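Local atomic coordinates of purine nucleoside phosphorylase YlmD (PDB entry 6T1B), a protein that catalyses the phosphorolysis of adenosine, inosine and S-methyl-5'-thioadenosine, also deaminates adenosine, and binds one catalytic zinc ion and a second, probably structural one. Residues A[128-133]-A[264-269]; A[177-182]-A[218-223]; A[182-187]-A[241-246]. All coordinates share one frame; numbering follows the deposited sequence. Where two conformers were deposited one is given.

Contact 1: residues A[128-133]-A[264-269]; sequences PIYFVA and MLAFIG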
# COMPACT_ATOMS: atom_id res chain seq x y z
N PRO A 128 -1.34 1.42 -2.59
CA PRO A 128 -0.23 1.16 -1.66
C PRO A 128 0.89 2.16 -1.91
O PRO A 128 1.39 2.28 -3.04
CB PRO A 128 0.19 -0.28 -2.00
CG PRO A 128 -0.17 -0.46 -3.44
CD PRO A 128 -1.24 0.58 -3.80
N ILE A 129 1.28 2.89 -0.88
CA ILE A 129 2.31 3.92 -1.02
C ILE A 129 3.51 3.47 -0.19
O ILE A 129 3.42 3.36 1.04
CB ILE A 129 1.81 5.31 -0.59
CG1 ILE A 129 0.48 5.68 -1.23
CG2 ILE A 129 2.88 6.33 -0.98
CD1 ILE A 129 -0.06 6.99 -0.74
N TYR A 130 4.62 3.17 -0.87
CA TYR A 130 5.84 2.71 -0.24
C TYR A 130 6.80 3.89 -0.12
O TYR A 130 7.01 4.62 -1.09
CB TYR A 130 6.52 1.64 -1.10
CG TYR A 130 5.70 0.40 -1.47
CD1 TYR A 130 4.67 0.47 -2.39
CD2 TYR A 130 6.02 -0.84 -0.93
CE1 TYR A 130 3.94 -0.67 -2.75
CE2 TYR A 130 5.32 -1.97 -1.28
CZ TYR A 130 4.27 -1.88 -2.19
OH TYR A 130 3.57 -3.01 -2.58
N PHE A 131 7.45 4.02 1.05
CA PHE A 131 8.36 5.11 1.32
C PHE A 131 9.72 4.54 1.75
O PHE A 131 9.77 3.55 2.50
CB PHE A 131 7.86 5.96 2.49
CG PHE A 131 6.54 6.63 2.27
CD1 PHE A 131 5.34 5.95 2.39
CD2 PHE A 131 6.48 7.98 2.00
CE1 PHE A 131 4.15 6.63 2.24
CE2 PHE A 131 5.29 8.64 1.83
CZ PHE A 131 4.13 7.97 1.96
N VAL A 132 10.79 5.19 1.33
CA VAL A 132 12.11 4.82 1.80
C VAL A 132 12.94 6.08 1.89
O VAL A 132 12.87 6.96 1.04
CB VAL A 132 12.77 3.75 0.90
CG1 VAL A 132 13.04 4.26 -0.50
CG2 VAL A 132 14.02 3.18 1.55
N ALA A 133 13.72 6.17 2.95
CA ALA A 133 14.82 7.14 3.04
C ALA A 133 16.06 6.28 3.22
O ALA A 133 16.44 5.92 4.35
CB ALA A 133 14.61 8.11 4.19
N MET A 264 -4.29 -8.76 -1.58
CA MET A 264 -2.85 -8.86 -1.73
C MET A 264 -2.18 -8.22 -0.51
O MET A 264 -2.79 -7.41 0.19
CB MET A 264 -2.39 -8.10 -2.97
CG MET A 264 -2.87 -8.62 -4.31
SD MET A 264 -4.51 -8.08 -4.83
CE MET A 264 -4.21 -6.35 -5.23
N LEU A 265 -0.93 -8.58 -0.27
CA LEU A 265 -0.14 -7.94 0.77
C LEU A 265 0.92 -7.08 0.08
O LEU A 265 1.68 -7.59 -0.76
CB LEU A 265 0.59 -8.96 1.62
CG LEU A 265 1.13 -8.47 2.95
CD1 LEU A 265 -0.05 -8.35 3.95
CD2 LEU A 265 2.24 -9.35 3.46
N ALA A 266 0.97 -5.82 0.45
CA ALA A 266 2.11 -4.95 0.18
C ALA A 266 3.03 -5.03 1.39
O ALA A 266 2.57 -5.07 2.54
CB ALA A 266 1.66 -3.51 0.01
N PHE A 267 4.33 -5.05 1.14
CA PHE A 267 5.26 -5.23 2.24
C PHE A 267 6.52 -4.45 1.97
O PHE A 267 6.92 -4.23 0.82
CB PHE A 267 5.58 -6.71 2.48
CG PHE A 267 6.00 -7.44 1.24
CD1 PHE A 267 7.33 -7.48 0.85
CD2 PHE A 267 5.06 -8.07 0.43
CE1 PHE A 267 7.71 -8.15 -0.30
CE2 PHE A 267 5.45 -8.74 -0.71
CZ PHE A 267 6.76 -8.76 -1.09
N ILE A 268 7.13 -3.98 3.05
CA ILE A 268 8.47 -3.39 2.97
C ILE A 268 9.19 -3.59 4.29
O ILE A 268 8.62 -3.40 5.38
CB ILE A 268 8.40 -1.91 2.54
CG1 ILE A 268 9.80 -1.33 2.29
CG2 ILE A 268 7.67 -1.04 3.58
CD1 ILE A 268 9.78 0.03 1.57
N GLY A 269 10.48 -3.90 4.20
CA GLY A 269 11.31 -4.08 5.38
C GLY A 269 12.76 -4.19 4.95
O GLY A 269 13.06 -4.30 3.76
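P128 meets A266 at the start of this contact, where two strands from different sheets run nearly parallel, their axes 8.4 Å apart at closest approach and 8° from alignment. That spacing is too wide for backbone pairing, and no hydrogen bond joins the segments; side chains fill the interval. From P128 the CB atom alone reaches across, 4.1 Å from CB of A266. This end lies toward the catalytic zinc site, with the P128 side chain about 6 Å from that of C126.

Y130 carries most of the contact. With CG anti to its own carbonyl carbon (chi1 -57°), the ring extends between the sheets and back toward the N-terminal end of the facing strand. Its CE2 edge comes 3.5 Å from O of F267, which lies in the ring plane, so the carbonyl meets ring C-H groups. Farther back on the same edge, CD2 packs 4.3 Å from CB of I268. The methyl of A266 approaches the phenol end obliquely, with CB 3.8 Å from CZ and 3.3 Å from OH. That hydroxyl hydrogen-bonds to the backbone O of G27, on the neighbouring strand 25-29.

F131 turns its ring away but contributes its carbonyl, whose O is 3.6 Å from CD1 of I268. Anti placement of CG1 relative to the backbone N (chi1 -173°) sends this I268 branch across to the first strand.

With every touching residue buried and no bond across, packing alone joins the two segments, while the one polar side-chain atom here, OH of Y130, helps fix its ring between them by bonding to G27.

Contact 2: residues A[177-182]-A[218-223]; sequences GPAIGP and DLKEAN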
# COMPACT_ATOMS: atom_id res chain seq x y z
N GLY A 177 2.15 1.85 -5.83
CA GLY A 177 2.01 0.53 -6.39
C GLY A 177 0.72 0.31 -7.14
O GLY A 177 -0.09 1.23 -7.32
N PRO A 178 0.52 -0.92 -7.60
CA PRO A 178 -0.71 -1.28 -8.33
C PRO A 178 -1.96 -0.96 -7.53
O PRO A 178 -2.04 -1.25 -6.33
CB PRO A 178 -0.55 -2.79 -8.55
CG PRO A 178 0.93 -3.00 -8.58
CD PRO A 178 1.47 -2.05 -7.54
N ALA A 179 -2.95 -0.42 -8.22
CA ALA A 179 -4.18 0.06 -7.60
C ALA A 179 -5.20 0.23 -8.71
O ALA A 179 -4.89 0.07 -9.89
CB ALA A 179 -3.94 1.37 -6.86
N ILE A 180 -6.43 0.52 -8.33
CA ILE A 180 -7.46 0.68 -9.35
C ILE A 180 -7.20 1.97 -10.11
O ILE A 180 -6.88 3.01 -9.53
CB ILE A 180 -8.86 0.64 -8.71
CG1 ILE A 180 -9.92 0.49 -9.79
CG2 ILE A 180 -9.08 1.84 -7.84
CD1 ILE A 180 -11.30 0.26 -9.22
N GLY A 181 -7.34 1.91 -11.43
CA GLY A 181 -7.11 3.06 -12.27
C GLY A 181 -8.39 3.79 -12.61
O GLY A 181 -9.50 3.30 -12.38
N PRO A 182 -8.25 4.98 -13.19
CA PRO A 182 -9.43 5.74 -13.61
C PRO A 182 -10.17 5.06 -14.73
O PRO A 182 -11.34 5.37 -14.97
CB PRO A 182 -8.85 7.09 -14.06
CG PRO A 182 -7.41 6.79 -14.41
CD PRO A 182 -6.98 5.67 -13.50
N ASP A 218 -8.25 9.07 -10.54
CA ASP A 218 -6.90 8.49 -10.54
C ASP A 218 -6.30 8.73 -9.15
O ASP A 218 -5.67 9.77 -8.90
CB ASP A 218 -6.06 9.13 -11.62
CG ASP A 218 -4.70 8.46 -11.78
OD1 ASP A 218 -4.04 8.73 -12.82
OD2 ASP A 218 -4.31 7.68 -10.89
N LEU A 219 -6.53 7.79 -8.22
CA LEU A 219 -6.01 7.95 -6.87
C LEU A 219 -4.48 7.91 -6.85
O LEU A 219 -3.87 8.49 -5.95
CB LEU A 219 -6.57 6.88 -5.93
CG LEU A 219 -7.97 7.11 -5.39
CD1 LEU A 219 -8.34 5.92 -4.52
CD2 LEU A 219 -8.09 8.41 -4.62
N LYS A 220 -3.86 7.21 -7.79
CA LYS A 220 -2.40 7.21 -7.82
C LYS A 220 -1.90 8.63 -8.04
O LYS A 220 -1.02 9.11 -7.31
CB LYS A 220 -1.88 6.31 -8.95
CG LYS A 220 -2.13 4.83 -8.78
CD LYS A 220 -1.54 4.10 -9.98
CE LYS A 220 -1.93 2.66 -9.96
NZ LYS A 220 -1.69 2.11 -11.31
N GLU A 221 -2.47 9.33 -9.02
CA GLU A 221 -2.04 10.69 -9.30
C GLU A 221 -2.42 11.64 -8.18
O GLU A 221 -1.68 12.58 -7.88
CB GLU A 221 -2.61 11.15 -10.65
CG GLU A 221 -2.32 12.60 -11.00
CD GLU A 221 -0.86 12.87 -11.40
OE1 GLU A 221 0.01 11.99 -11.26
OE2 GLU A 221 -0.61 14.00 -11.87
N ALA A 222 -3.58 11.43 -7.56
CA ALA A 222 -3.94 12.28 -6.43
C ALA A 222 -2.88 12.20 -5.33
O ALA A 222 -2.48 13.22 -4.76
CB ALA A 222 -5.30 11.87 -5.87
N ASN A 223 -2.41 10.99 -5.05
CA ASN A 223 -1.39 10.82 -4.02
C ASN A 223 -0.04 11.36 -4.48
O ASN A 223 0.66 12.00 -3.70
CB ASN A 223 -1.33 9.35 -3.62
CG ASN A 223 -2.40 9.03 -2.62
OD1 ASN A 223 -2.26 9.39 -1.45
ND2 ASN A 223 -3.50 8.46 -3.07
O HOH W 1 -8.03 5.52 -8.88
O HOH W 2 -5.09 5.36 -10.02
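K220 lays the end of its side chain over the loop 177-182: CE is 3.5 Å from O of G177, 3.7 Å from N of A179 and 3.9 Å from CB of A179. The chain is extended beyond CG, which carries the ammonium past this backbone to hydrogen bonds with the carbonyl oxygens of S240 and R242. The methylene end thus packs on one loop while the charge is held by another.

P182 and D218 lie side by side and point the same way, with CG of the proline 3.9 Å from CB of the aspartate. Between these two contacts, water joins the backbones. One water accepts from N of L219 and lies 2.8 Å from O of I180, within bonding distance; a second bridges O of I180, OD2 of D218 and N of K220. No direct hydrogen bond links the segments, so these waters provide the polar coupling.

OD2 of D218 also accepts from N of E221 at 3.1 Å. The hydrogen bond is nearly straight (164°), but its donor arrives from above the carboxylate plane, 72° out of it. This is an N-cap: the aspartate caps the first turn of helix 219-229, and the hydrated helix start is docked against the loop leading to the cysteines of the second zinc site.

Contact 3: residues A[182-187]-A[241-246]; sequences PCCYTV and ERCTSC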
# COMPACT_ATOMS: atom_id res chain seq x y z
N PRO A 182 -8.25 4.98 -13.19
CA PRO A 182 -9.43 5.74 -13.61
C PRO A 182 -10.17 5.06 -14.73
O PRO A 182 -11.34 5.37 -14.97
CB PRO A 182 -8.85 7.09 -14.06
CG PRO A 182 -7.41 6.79 -14.41
CD PRO A 182 -6.98 5.67 -13.50
N CYS A 183 -9.49 4.15 -15.44
CA CYS A 183 -10.15 3.25 -16.38
C CYS A 183 -11.35 2.54 -15.76
O CYS A 183 -12.32 2.25 -16.47
CB CYS A 183 -9.14 2.20 -16.86
SG CYS A 183 -7.92 1.64 -15.60
N CYS A 184 -11.30 2.26 -14.45
CA CYS A 184 -12.28 1.42 -13.79
C CYS A 184 -12.92 2.02 -12.54
O CYS A 184 -13.83 1.41 -11.99
CB CYS A 184 -11.62 0.09 -13.35
SG CYS A 184 -10.88 -0.90 -14.68
N TYR A 185 -12.45 3.17 -12.06
CA TYR A 185 -12.92 3.72 -10.79
C TYR A 185 -13.68 5.00 -11.06
O TYR A 185 -13.08 6.04 -11.36
CB TYR A 185 -11.73 3.99 -9.86
CG TYR A 185 -12.09 4.30 -8.42
CD1 TYR A 185 -13.26 3.84 -7.84
CD2 TYR A 185 -11.22 5.05 -7.64
CE1 TYR A 185 -13.55 4.13 -6.50
CE2 TYR A 185 -11.50 5.33 -6.32
CZ TYR A 185 -12.66 4.88 -5.76
OH TYR A 185 -12.95 5.17 -4.44
N THR A 186 -15.00 4.94 -10.95
CA THR A 186 -15.88 6.09 -11.15
C THR A 186 -16.52 6.45 -9.81
O THR A 186 -17.06 5.58 -9.12
CB THR A 186 -16.96 5.77 -12.18
OG1 THR A 186 -16.34 5.50 -13.45
CG2 THR A 186 -17.93 6.95 -12.33
N VAL A 187 -16.46 7.73 -9.46
CA VAL A 187 -16.95 8.24 -8.19
C VAL A 187 -17.86 9.44 -8.45
O VAL A 187 -18.00 9.91 -9.58
CB VAL A 187 -15.81 8.62 -7.23
CG1 VAL A 187 -14.88 7.42 -7.03
CG2 VAL A 187 -15.04 9.84 -7.75
N GLU A 241 1.99 1.54 -13.37
CA GLU A 241 0.87 1.69 -14.27
C GLU A 241 -0.14 0.55 -14.15
O GLU A 241 -1.15 0.55 -14.86
CB GLU A 241 1.34 1.77 -15.73
CG GLU A 241 2.52 2.69 -16.01
CD GLU A 241 2.12 4.14 -16.18
OE1 GLU A 241 2.92 4.91 -16.74
OE2 GLU A 241 1.00 4.50 -15.76
N ARG A 242 0.11 -0.43 -13.28
CA ARG A 242 -0.75 -1.59 -13.21
C ARG A 242 -2.06 -1.24 -12.51
O ARG A 242 -2.06 -0.63 -11.43
CB ARG A 242 -0.05 -2.71 -12.44
CG ARG A 242 1.19 -3.23 -13.09
CD ARG A 242 1.83 -4.26 -12.19
NE ARG A 242 3.06 -4.83 -12.73
CZ ARG A 242 3.11 -5.90 -13.52
NH1 ARG A 242 2.01 -6.51 -13.90
NH2 ARG A 242 4.29 -6.34 -13.93
N CYS A 243 -3.17 -1.67 -13.12
CA CYS A 243 -4.51 -1.51 -12.56
C CYS A 243 -4.97 -2.85 -12.00
O CYS A 243 -4.99 -3.85 -12.73
CB CYS A 243 -5.51 -1.07 -13.64
SG CYS A 243 -7.22 -0.97 -13.06
N THR A 244 -5.38 -2.85 -10.72
CA THR A 244 -5.85 -4.07 -10.06
C THR A 244 -7.13 -4.59 -10.68
O THR A 244 -7.34 -5.80 -10.75
CB THR A 244 -6.06 -3.82 -8.56
OG1 THR A 244 -6.81 -2.61 -8.37
CG2 THR A 244 -4.76 -3.65 -7.87
N SER A 245 -8.03 -3.68 -11.08
CA SER A 245 -9.26 -4.14 -11.72
C SER A 245 -8.97 -4.72 -13.10
O SER A 245 -9.54 -5.76 -13.43
CB SER A 245 -10.31 -3.02 -11.79
OG SER A 245 -11.38 -3.38 -12.66
N CYS A 246 -8.10 -4.10 -13.88
CA CYS A 246 -7.86 -4.53 -15.24
C CYS A 246 -7.11 -5.85 -15.31
O CYS A 246 -7.40 -6.69 -16.16
CB CYS A 246 -7.02 -3.48 -15.97
SG CYS A 246 -7.97 -2.03 -16.55
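This is a metal-centred surface contact, joining the turn before strand 186-187 to the loop that follows strand 237-239. Four thiolates, from C183, C184, C243 and C246, ligate one zinc ion, and the distances among their sulfurs record how closely they gather. SG of C183 lies 3.7 Å from SG of C243 and 3.8 Å from SG of C246. On the other cysteine of the first segment, SG of C184 stands 4.0 Å from SG of C243 and 3.6 Å from SG of C246. Within the segments, SG of C183 is 4.0 Å from SG of C184, and SG of C243 is 3.7 Å from SG of C246. All six separations exclude disulfides and fit sulfurs at the corners of a tetrahedron.

The torsions converge from different starts: SG of C243 is anti to its backbone N (chi1 176°), whereas SG of C246 is anti to its carbonyl carbon (chi1 -79°). Within the second loop, N of C246 donates to SG of C243 over 3.4 Å at 155°, a second-shell bond that would help stabilise thiolate charge.

Adjacent cysteines on one segment and a CxxC pair on the other complete a Cys4 zinc site, the protein's second and probably structural metal centre.

Overall arrangement
Contacts 1 and 2 are buried, whereas contact 3 lies at the surface, its centre 15 Å from that of the chain against 6 Å for contact 1. Their chemistry follows this gradient: apolar packing between sheets, then water-mediated docking of a helix start, then metal ligation. Contacts 2 and 3 share P182, have centres 8 Å apart and interleave along the chain; T244 N to A179 O (3.1 Å) is a probable hydrogen bond between them. Strand 127-133 ties contact 1 to contact 2 through G177 N and P128 O. Contacts 1 and 3 meet more slightly, through M264 and T244 side chains.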